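Local coordinates for protein chitinase A (PDB 4RL3) that probably hydrolyses the glycosidic bonds of chitin, being the catalytic domain of a fern class III chitinase of glycoside hydrolase family 18, at residues A[182-187]-A[194-199]; A[224-229]-A[260-265]. All coordinates share one frame; numbering follows the deposited sequence.

Interaction 1: A[182-187]-A[194-199]; sequences FQFYSY and SQYVSL. With ACT (acetate ion), chain E.
Phe184 and Leu199 bring the two backbones closest, CA to CA 8.1 Å, where the loop after barrel strand 179-180 packs on the helix that follows it, 193-206, as in a beta/alpha barrel. Phe184 and Tyr196 meet crosswise, with ring planes at 44°. With CG anti to the backbone N (chi1 -169°), Tyr196 lays its OH and CE2 against Phe184 CB, the OH at 3.3 Å. Leu199 O lies at the edge of the Phe184 ring, 3.7 Å from CE1, and Phe182 CD1 sits over one face. Leu199 and Tyr187 run alongside one another, pointing opposite ways. Leu199 CD2 is 4.0 Å from the Tyr187 ring centroid, a CH-pi contact over the face. Ser186 OG covers the opposite face and donates to Gln183 O at 2.7 Å, nearly in line with the C=O bond; Ser186 N also binds this oxygen. Tyr185 OH donates to acetate OXT at 2.6 Å. Gln183 CB packs on one face of the Tyr185 ring, near its rim, and Gln183 NE2 bonds Ala157 O. An alanine in place of Gln183 would be likely to leave Ala157 O without this partner. Across the contact the meetings are van der Waals and CH-pi. Water 1 donates to Tyr187 OH at 2.7 Å and to Leu199 O at 2.8 Å. Both tyrosine hydroxyls have further partners, Asp160 OD2 for Tyr187 and Ser216 O for Tyr196.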
ATOM      1  N   PHE A 182       5.507   1.220  -5.372  1.00  4.41           N
ATOM      2  CA  PHE A 182       5.306   1.884  -6.644  1.00  4.50           C
ATOM      3  C   PHE A 182       4.314   1.064  -7.472  1.00  4.70           C
ATOM      4  O   PHE A 182       4.459  -0.143  -7.598  1.00  4.71           O
ATOM      5  CB  PHE A 182       6.623   2.070  -7.402  1.00  4.46           C
ATOM      6  CG  PHE A 182       6.495   2.978  -8.589  1.00  4.55           C
ATOM      7  CD1 PHE A 182       6.011   2.487  -9.788  1.00  4.54           C
ATOM      8  CD2 PHE A 182       6.806   4.320  -8.494  1.00  4.53           C
ATOM      9  CE1 PHE A 182       5.851   3.307 -10.875  1.00  4.58           C
ATOM     10  CE2 PHE A 182       6.643   5.154  -9.588  1.00  4.53           C
ATOM     11  CZ  PHE A 182       6.169   4.643 -10.780  1.00  4.57           C
ATOM     12  N   GLN A 183       3.296   1.725  -8.010  1.00  5.02           N
ATOM     13  CA  GLN A 183       2.229   1.050  -8.740  1.00  5.27           C
ATOM     14  C   GLN A 183       2.588   0.817 -10.209  1.00  5.43           C
ATOM     15  O   GLN A 183       2.258   1.629 -11.076  1.00  5.46           O
ATOM     16  CB  GLN A 183       0.944   1.862  -8.666  1.00  5.49           C
ATOM     17  CG  GLN A 183       0.427   2.092  -7.252  1.00  5.62           C
ATOM     18  CD  GLN A 183      -0.877   2.869  -7.256  1.00  5.89           C
ATOM     19  OE1 GLN A 183      -1.695   2.731  -8.162  1.00  6.30           O
ATOM     20  NE2 GLN A 183      -1.062   3.711  -6.252  1.00  6.02           N
ATOM     21  N   PHE A 184       3.225  -0.313 -10.494  1.00  5.52           N
ATOM     22  CA  PHE A 184       3.670  -0.613 -11.866  1.00  5.62           C
ATOM     23  C   PHE A 184       2.528  -1.036 -12.777  1.00  5.86           C
ATOM     24  O   PHE A 184       2.679  -1.038 -14.003  1.00  6.27           O
ATOM     25  CB  PHE A 184       4.785  -1.653 -11.844  1.00  5.50           C
ATOM     26  CG  PHE A 184       6.087  -1.101 -11.341  1.00  5.37           C
ATOM     27  CD1 PHE A 184       6.898  -0.325 -12.169  1.00  5.35           C
ATOM     28  CD2 PHE A 184       6.492  -1.308 -10.029  1.00  5.30           C
ATOM     29  CE1 PHE A 184       8.087   0.208 -11.697  1.00  5.33           C
ATOM     30  CE2 PHE A 184       7.689  -0.790  -9.563  1.00  5.22           C
ATOM     31  CZ  PHE A 184       8.488  -0.020 -10.392  1.00  5.26           C
ATOM     32  N   TYR A 185       1.380  -1.334 -12.179  1.00  6.02           N
ATOM     33  CA  TYR A 185       0.163  -1.628 -12.926  1.00  6.30           C
ATOM     34  C   TYR A 185      -0.479  -0.372 -13.518  1.00  6.60           C
ATOM     35  O   TYR A 185      -1.509  -0.466 -14.192  1.00  6.79           O
ATOM     36  CB  TYR A 185      -0.830  -2.439 -12.075  1.00  6.20           C
ATOM     37  CG  TYR A 185      -0.969  -1.991 -10.636  1.00  6.17           C
ATOM     38  CD1 TYR A 185      -0.133  -2.501  -9.647  1.00  6.08           C
ATOM     39  CD2 TYR A 185      -1.939  -1.075 -10.261  1.00  6.14           C
ATOM     40  CE1 TYR A 185      -0.252  -2.096  -8.325  1.00  6.04           C
ATOM     41  CE2 TYR A 185      -2.080  -0.674  -8.941  1.00  6.01           C
ATOM     42  CZ  TYR A 185      -1.237  -1.176  -7.979  1.00  6.06           C
ATOM     43  OH  TYR A 185      -1.371  -0.777  -6.674  1.00  5.97           O
ATOM     44  N   SER A 186       0.127   0.797 -13.272  1.00  6.87           N
ATOM     45  CA  SER A 186      -0.214   2.032 -13.988  1.00  7.20           C
ATOM     46  C   SER A 186       0.261   1.991 -15.450  1.00  7.49           C
ATOM     47  O   SER A 186      -0.209   2.786 -16.262  1.00  7.92           O
ATOM     48  CB  SER A 186       0.409   3.247 -13.279  1.00  7.20           C
ATOM     49  OG  SER A 186       1.826   3.155 -13.252  1.00  7.31           O
ATOM     50  N   TYR A 187       1.201   1.105 -15.776  1.00  7.45           N
ATOM     51  CA  TYR A 187       1.725   1.015 -17.141  1.00  7.53           C
ATOM     52  C   TYR A 187       0.852   0.103 -18.000  1.00  8.11           C
ATOM     53  O   TYR A 187      -0.053  -0.568 -17.495  1.00  8.39           O
ATOM     54  CB  TYR A 187       3.196   0.574 -17.140  1.00  7.22           C
ATOM     55  CG  TYR A 187       4.088   1.588 -16.463  1.00  6.90           C
ATOM     56  CD1 TYR A 187       4.206   2.882 -16.965  1.00  6.58           C
ATOM     57  CD2 TYR A 187       4.781   1.274 -15.304  1.00  6.71           C
ATOM     58  CE1 TYR A 187       4.992   3.826 -16.340  1.00  6.58           C
ATOM     59  CE2 TYR A 187       5.574   2.210 -14.666  1.00  6.57           C
ATOM     60  CZ  TYR A 187       5.685   3.484 -15.185  1.00  6.58           C
ATOM     61  OH  TYR A 187       6.472   4.423 -14.550  1.00  6.52           O
ATOM     62  N   SER A 194      11.198  -7.057 -20.599  0.50  8.52           N
ATOM     63  CA  SER A 194      12.336  -6.153 -20.771  0.50  8.37           C
ATOM     64  C   SER A 194      11.957  -4.706 -20.453  0.50  7.96           C
ATOM     65  O   SER A 194      12.674  -4.003 -19.746  0.50  7.75           O
ATOM     66  CB  SER A 194      12.850  -6.228 -22.209  0.50  8.47           C
ATOM     67  OG  SER A 194      13.926  -5.330 -22.414  0.50  8.84           O
ATOM     68  N   GLN A 195      10.824  -4.272 -20.989  1.00  7.70           N
ATOM     69  CA  GLN A 195      10.312  -2.932 -20.711  1.00  7.44           C
ATOM     70  C   GLN A 195      10.029  -2.747 -19.218  1.00  7.07           C
ATOM     71  O   GLN A 195      10.306  -1.689 -18.662  1.00  7.15           O
ATOM     72  CB  GLN A 195       9.041  -2.647 -21.490  1.00  7.57           C
ATOM     73  CG  GLN A 195       9.276  -2.438 -22.978  1.00  7.82           C
ATOM     74  CD  GLN A 195       7.982  -2.234 -23.726  1.00  8.18           C
ATOM     75  OE1 GLN A 195       7.029  -3.015 -23.587  1.00  8.69           O
ATOM     76  NE2 GLN A 195       7.922  -1.176 -24.519  1.00  8.18           N
ATOM     77  N   TYR A 196       9.480  -3.776 -18.578  1.00  6.81           N
ATOM     78  CA  TYR A 196       9.186  -3.687 -17.151  1.00  6.40           C
ATOM     79  C   TYR A 196      10.454  -3.451 -16.335  1.00  6.34           C
ATOM     80  O   TYR A 196      10.463  -2.646 -15.392  1.00  5.86           O
ATOM     81  CB  TYR A 196       8.478  -4.945 -16.657  1.00  6.23           C
ATOM     82  CG  TYR A 196       7.913  -4.828 -15.251  1.00  6.02           C
ATOM     83  CD1 TYR A 196       8.734  -4.967 -14.133  1.00  5.95           C
ATOM     84  CD2 TYR A 196       6.555  -4.584 -15.046  1.00  6.00           C
ATOM     85  CE1 TYR A 196       8.215  -4.861 -12.852  1.00  5.89           C
ATOM     86  CE2 TYR A 196       6.030  -4.458 -13.765  1.00  5.92           C
ATOM     87  CZ  TYR A 196       6.873  -4.609 -12.679  1.00  5.89           C
ATOM     88  OH  TYR A 196       6.376  -4.517 -11.402  1.00  5.78           O
ATOM     89  N   VAL A 197      11.514  -4.175 -16.668  1.00  6.32           N
ATOM     90  CA  VAL A 197      12.791  -3.980 -16.000  1.00  6.29           C
ATOM     91  C   VAL A 197      13.250  -2.524 -16.177  1.00  6.23           C
ATOM     92  O   VAL A 197      13.696  -1.883 -15.224  1.00  6.18           O
ATOM     93  CB  VAL A 197      13.863  -4.975 -16.495  1.00  6.45           C
ATOM     94  CG1 VAL A 197      15.223  -4.625 -15.940  1.00  6.50           C
ATOM     95  CG2 VAL A 197      13.484  -6.395 -16.094  1.00  6.49           C
ATOM     96  N   SER A 198      13.120  -1.992 -17.391  1.00  6.28           N
ATOM     97  CA  SER A 198      13.479  -0.591 -17.630  1.00  6.23           C
ATOM     98  C   SER A 198      12.609   0.377 -16.811  1.00  5.96           C
ATOM     99  O   SER A 198      13.116   1.333 -16.211  1.00  5.90           O
ATOM    100  CB  SER A 198      13.365  -0.256 -19.119  1.00  6.41           C
ATOM    101  OG  SER A 198      14.283  -1.010 -19.901  1.00  6.91           O
ATOM    102  N   LEU A 199      11.312   0.117 -16.778  1.00  5.70           N
ATOM    103  CA  LEU A 199      10.375   0.968 -16.040  1.00  5.60           C
ATOM    104  C   LEU A 199      10.665   0.923 -14.542  1.00  5.52           C
ATOM    105  O   LEU A 199      10.572   1.945 -13.840  1.00  5.48           O
ATOM    106  CB  LEU A 199       8.933   0.529 -16.298  1.00  5.66           C
ATOM    107  CG  LEU A 199       8.439   0.722 -17.731  1.00  5.72           C
ATOM    108  CD1 LEU A 199       7.173  -0.080 -17.967  1.00  5.75           C
ATOM    109  CD2 LEU A 199       8.214   2.189 -18.031  1.00  5.81           C
TER
HETATM  110  C   ACT E 403      -3.387   1.406  -5.109  1.00  8.44           C
HETATM  111  O   ACT E 403      -4.297   2.249  -4.899  1.00  8.32           O
HETATM  112  OXT ACT E 403      -3.399   0.841  -6.234  1.00  8.21           O
HETATM  113  CH3 ACT E 403      -2.356   1.082  -4.064  1.00  8.46           C
HETATM  114  O   HOH W   1       9.189   4.208 -14.783  1.00  7.69           O

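Interaction 2: A[224-229]-A[260-265]; sequences PAPSTV and FQYEQQ
Pro226 lies across one face of the Tyr262 ring. From CB, the Tyr262 side chain leaves beside its backbone N, with CG anti to the carbonyl carbon (chi1 -63°). This lays a ring face against Pro226 at the start of helix 226-238. CG meets Pro226 CB at 3.7 Å. Around the Tyr262 ring, CD1, CD2, CE1, CE2 and CZ all lie 3.7 to 4.1 Å from Pro226 CB. Pro226 CB is therefore nearly centred: it is 3.6 Å from the Tyr262 ring centroid and 10° off the normal, a CH-pi contact. On one side Tyr262 CD2 also meets Pro226 CG at 4.1 Å. On the other, Tyr262 CE1 comes to 4.1 Å from Ser227 N. The tip, Tyr262 OH, is hydrogen-bonded to water 2 at 3.0 Å. The same water accepts from Ser227 N at 3.0 Å, so it links the tyrosine tip to the first turn of the neighbouring helix. Gln261 CG covers the opposite face of the ring. Both Pro226 and Tyr262 also touch Phe217 of strand 215-218. This is surface packing between the N-terminal ends of two outer helices, 226-238 and 261-271, of a beta/alpha (TIM) barrel, the fold of family 18 chitinases.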
ATOM      1  N   PRO A 224       0.537  -4.407 -16.784  1.00  8.56           N
ATOM      2  CA  PRO A 224       1.326  -5.500 -17.343  1.00  8.45           C
ATOM      3  C   PRO A 224       0.837  -6.859 -16.837  1.00  8.35           C
ATOM      4  O   PRO A 224       0.464  -6.987 -15.673  1.00  8.15           O
ATOM      5  CB  PRO A 224       2.741  -5.190 -16.857  1.00  8.34           C
ATOM      6  CG  PRO A 224       2.750  -3.712 -16.608  1.00  8.21           C
ATOM      7  CD  PRO A 224       1.383  -3.434 -16.065  1.00  8.39           C
ATOM      8  N   ALA A 225       0.812  -7.857 -17.712  1.00  8.18           N
ATOM      9  CA  ALA A 225       0.362  -9.185 -17.335  1.00  8.05           C
ATOM     10  C   ALA A 225       1.192  -9.737 -16.175  1.00  7.89           C
ATOM     11  O   ALA A 225       2.417  -9.672 -16.197  1.00  7.69           O
ATOM     12  CB  ALA A 225       0.449 -10.122 -18.532  1.00  8.05           C
ATOM     13  N   PRO A 226       0.525 -10.294 -15.153  1.00  7.90           N
ATOM     14  CA  PRO A 226       1.261 -10.856 -14.026  1.00  8.05           C
ATOM     15  C   PRO A 226       2.382 -11.828 -14.380  1.00  8.21           C
ATOM     16  O   PRO A 226       3.460 -11.758 -13.785  1.00  7.96           O
ATOM     17  CB  PRO A 226       0.163 -11.561 -13.219  1.00  8.00           C
ATOM     18  CG  PRO A 226      -1.032 -10.717 -13.461  1.00  8.08           C
ATOM     19  CD  PRO A 226      -0.924 -10.262 -14.892  1.00  7.99           C
ATOM     20  N   SER A 227       2.147 -12.736 -15.334  1.00  8.65           N
ATOM     21  CA  SER A 227       3.179 -13.691 -15.719  1.00  9.23           C
ATOM     22  C   SER A 227       4.403 -12.975 -16.296  1.00  8.93           C
ATOM     23  O   SER A 227       5.537 -13.355 -16.042  1.00  9.27           O
ATOM     24  CB  SER A 227       2.640 -14.710 -16.726  1.00  9.61           C
ATOM     25  OG  SER A 227       2.173 -14.077 -17.897  1.00 11.20           O
ATOM     26  N   THR A 228       4.155 -11.895 -17.023  1.00  9.02           N
ATOM     27  CA  THR A 228       5.229 -11.088 -17.601  1.00  8.91           C
ATOM     28  C   THR A 228       5.991 -10.336 -16.511  1.00  8.63           C
ATOM     29  O   THR A 228       7.223 -10.292 -16.502  1.00  8.37           O
ATOM     30  CB  THR A 228       4.652 -10.122 -18.636  1.00  9.14           C
ATOM     31  OG1 THR A 228       4.089 -10.892 -19.703  1.00  9.63           O
ATOM     32  CG2 THR A 228       5.723  -9.173 -19.182  1.00  9.35           C
ATOM     33  N   VAL A 229       5.253  -9.756 -15.578  1.00  8.37           N
ATOM     34  CA  VAL A 229       5.896  -9.096 -14.452  1.00  8.26           C
ATOM     35  C   VAL A 229       6.748 -10.071 -13.639  1.00  8.22           C
ATOM     36  O   VAL A 229       7.862  -9.735 -13.223  1.00  7.71           O
ATOM     37  CB  VAL A 229       4.862  -8.410 -13.535  1.00  8.34           C
ATOM     38  CG1 VAL A 229       5.549  -7.838 -12.302  1.00  8.37           C
ATOM     39  CG2 VAL A 229       4.131  -7.320 -14.296  1.00  8.37           C
ATOM     40  N   PHE A 260      -5.828 -17.045  -6.942  1.00  7.07           N
ATOM     41  CA  PHE A 260      -4.643 -16.569  -6.226  1.00  6.67           C
ATOM     42  C   PHE A 260      -3.321 -17.186  -6.677  1.00  6.33           C
ATOM     43  O   PHE A 260      -2.342 -17.165  -5.936  1.00  6.04           O
ATOM     44  CB  PHE A 260      -4.823 -16.770  -4.718  1.00  6.70           C
ATOM     45  CG  PHE A 260      -5.936 -15.950  -4.126  1.00  6.76           C
ATOM     46  CD1 PHE A 260      -5.684 -14.671  -3.633  1.00  6.78           C
ATOM     47  CD2 PHE A 260      -7.225 -16.446  -4.050  1.00  6.80           C
ATOM     48  CE1 PHE A 260      -6.701 -13.910  -3.077  1.00  6.82           C
ATOM     49  CE2 PHE A 260      -8.246 -15.681  -3.500  1.00  6.90           C
ATOM     50  CZ  PHE A 260      -7.981 -14.421  -3.008  1.00  6.88           C
ATOM     51  N   GLN A 261      -3.276 -17.713  -7.894  1.00  6.06           N
ATOM     52  CA  GLN A 261      -2.064 -18.381  -8.350  1.00  6.19           C
ATOM     53  C   GLN A 261      -0.868 -17.443  -8.443  1.00  6.00           C
ATOM     54  O   GLN A 261       0.263 -17.864  -8.206  1.00  5.90           O
ATOM     55  CB  GLN A 261      -2.280 -19.120  -9.674  1.00  6.43           C
ATOM     56  CG  GLN A 261      -2.511 -18.249 -10.899  1.00  6.69           C
ATOM     57  CD  GLN A 261      -3.033 -19.069 -12.062  1.00  6.99           C
ATOM     58  OE1 GLN A 261      -2.263 -19.691 -12.802  1.00  7.71           O
ATOM     59  NE2 GLN A 261      -4.346 -19.091 -12.217  1.00  7.01           N
ATOM     60  N   TYR A 262      -1.092 -16.173  -8.763  1.00  6.04           N
ATOM     61  CA  TYR A 262       0.037 -15.247  -8.891  1.00  6.11           C
ATOM     62  C   TYR A 262       0.585 -14.768  -7.538  1.00  6.04           C
ATOM     63  O   TYR A 262       1.783 -14.511  -7.416  1.00  5.87           O
ATOM     64  CB  TYR A 262      -0.332 -14.077  -9.798  1.00  6.32           C
ATOM     65  CG  TYR A 262      -0.644 -14.524 -11.197  1.00  6.69           C
ATOM     66  CD1 TYR A 262       0.314 -15.188 -11.959  1.00  7.01           C
ATOM     67  CD2 TYR A 262      -1.894 -14.302 -11.761  1.00  6.99           C
ATOM     68  CE1 TYR A 262       0.041 -15.606 -13.247  1.00  7.28           C
ATOM     69  CE2 TYR A 262      -2.172 -14.716 -13.057  1.00  7.30           C
ATOM     70  CZ  TYR A 262      -1.201 -15.365 -13.786  1.00  7.36           C
ATOM     71  OH  TYR A 262      -1.485 -15.776 -15.073  1.00  8.42           O
ATOM     72  N   GLU A 263      -0.273 -14.702  -6.517  1.00  5.92           N
ATOM     73  CA  GLU A 263       0.191 -14.466  -5.146  1.00  5.87           C
ATOM     74  C   GLU A 263       1.197 -15.540  -4.758  1.00  5.89           C
ATOM     75  O   GLU A 263       2.251 -15.260  -4.178  1.00  5.69           O
ATOM     76  CB  GLU A 263      -0.974 -14.520  -4.154  1.00  5.89           C
ATOM     77  CG  GLU A 263      -1.795 -13.244  -3.997  1.00  5.91           C
ATOM     78  CD  GLU A 263      -2.790 -12.986  -5.116  1.00  5.98           C
ATOM     79  OE1 GLU A 263      -3.521 -11.978  -5.015  1.00  6.02           O
ATOM     80  OE2 GLU A 263      -2.876 -13.764  -6.097  1.00  6.13           O
ATOM     81  N   GLN A 264       0.849 -16.783  -5.055  1.00  5.76           N
ATOM     82  CA  GLN A 264       1.721 -17.907  -4.732  1.00  5.94           C
ATOM     83  C   GLN A 264       3.029 -17.843  -5.511  1.00  5.95           C
ATOM     84  O   GLN A 264       4.117 -18.001  -4.941  1.00  5.85           O
ATOM     85  CB  GLN A 264       0.989 -19.217  -5.012  1.00  6.10           C
ATOM     86  CG  GLN A 264       1.840 -20.468  -4.843  1.00  6.51           C
ATOM     87  CD  GLN A 264       2.571 -20.865  -6.110  1.00  6.75           C
ATOM     88  OE1 GLN A 264       3.801 -21.032  -6.124  1.00  7.72           O
ATOM     89  NE2 GLN A 264       1.839 -20.982  -7.182  1.00  6.61           N
ATOM     90  N   GLN A 265       2.911 -17.633  -6.810  1.00  6.00           N
ATOM     91  CA  GLN A 265       4.086 -17.528  -7.656  1.00  6.10           C
ATOM     92  C   GLN A 265       5.027 -16.420  -7.210  1.00  6.16           C
ATOM     93  O   GLN A 265       6.232 -16.619  -7.195  1.00  6.18           O
ATOM     94  CB  GLN A 265       3.689 -17.331  -9.104  1.00  6.36           C
ATOM     95  CG  GLN A 265       3.122 -18.594  -9.715  1.00  6.51           C
ATOM     96  CD  GLN A 265       2.708 -18.360 -11.138  1.00  6.77           C
ATOM     97  OE1 GLN A 265       3.462 -17.747 -11.899  1.00  7.31           O
ATOM     98  NE2 GLN A 265       1.519 -18.821 -11.513  1.00  6.82           N
TER
HETATM   99  O   HOH W   2      -0.571 -13.276 -16.559  1.00 10.47           O

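In the fold
Interactions 1 and 2 follow one another along the chain, and their centres lie about 14 Å apart, on the same side of the chain's centre. They touch directly. Pro224 CD lies 3.4 Å from Phe184 O, and Val229 CG2 packs 3.5 Å from Tyr196 CE2. Helix 193-206 is thus joined to helix 226-238, which interaction 2 joins to helix 261-271, so these three helices are packed in a row. The centre of interaction 1 is about 16 Å from the centre of the chain, that of interaction 2 about 18 Å. The side chain of Phe184 is about 12 Å from a bound magnesium ion, and Tyr185 holds an acetate, probably from the crystallisation liquor. Interaction 2 is peripheral packing.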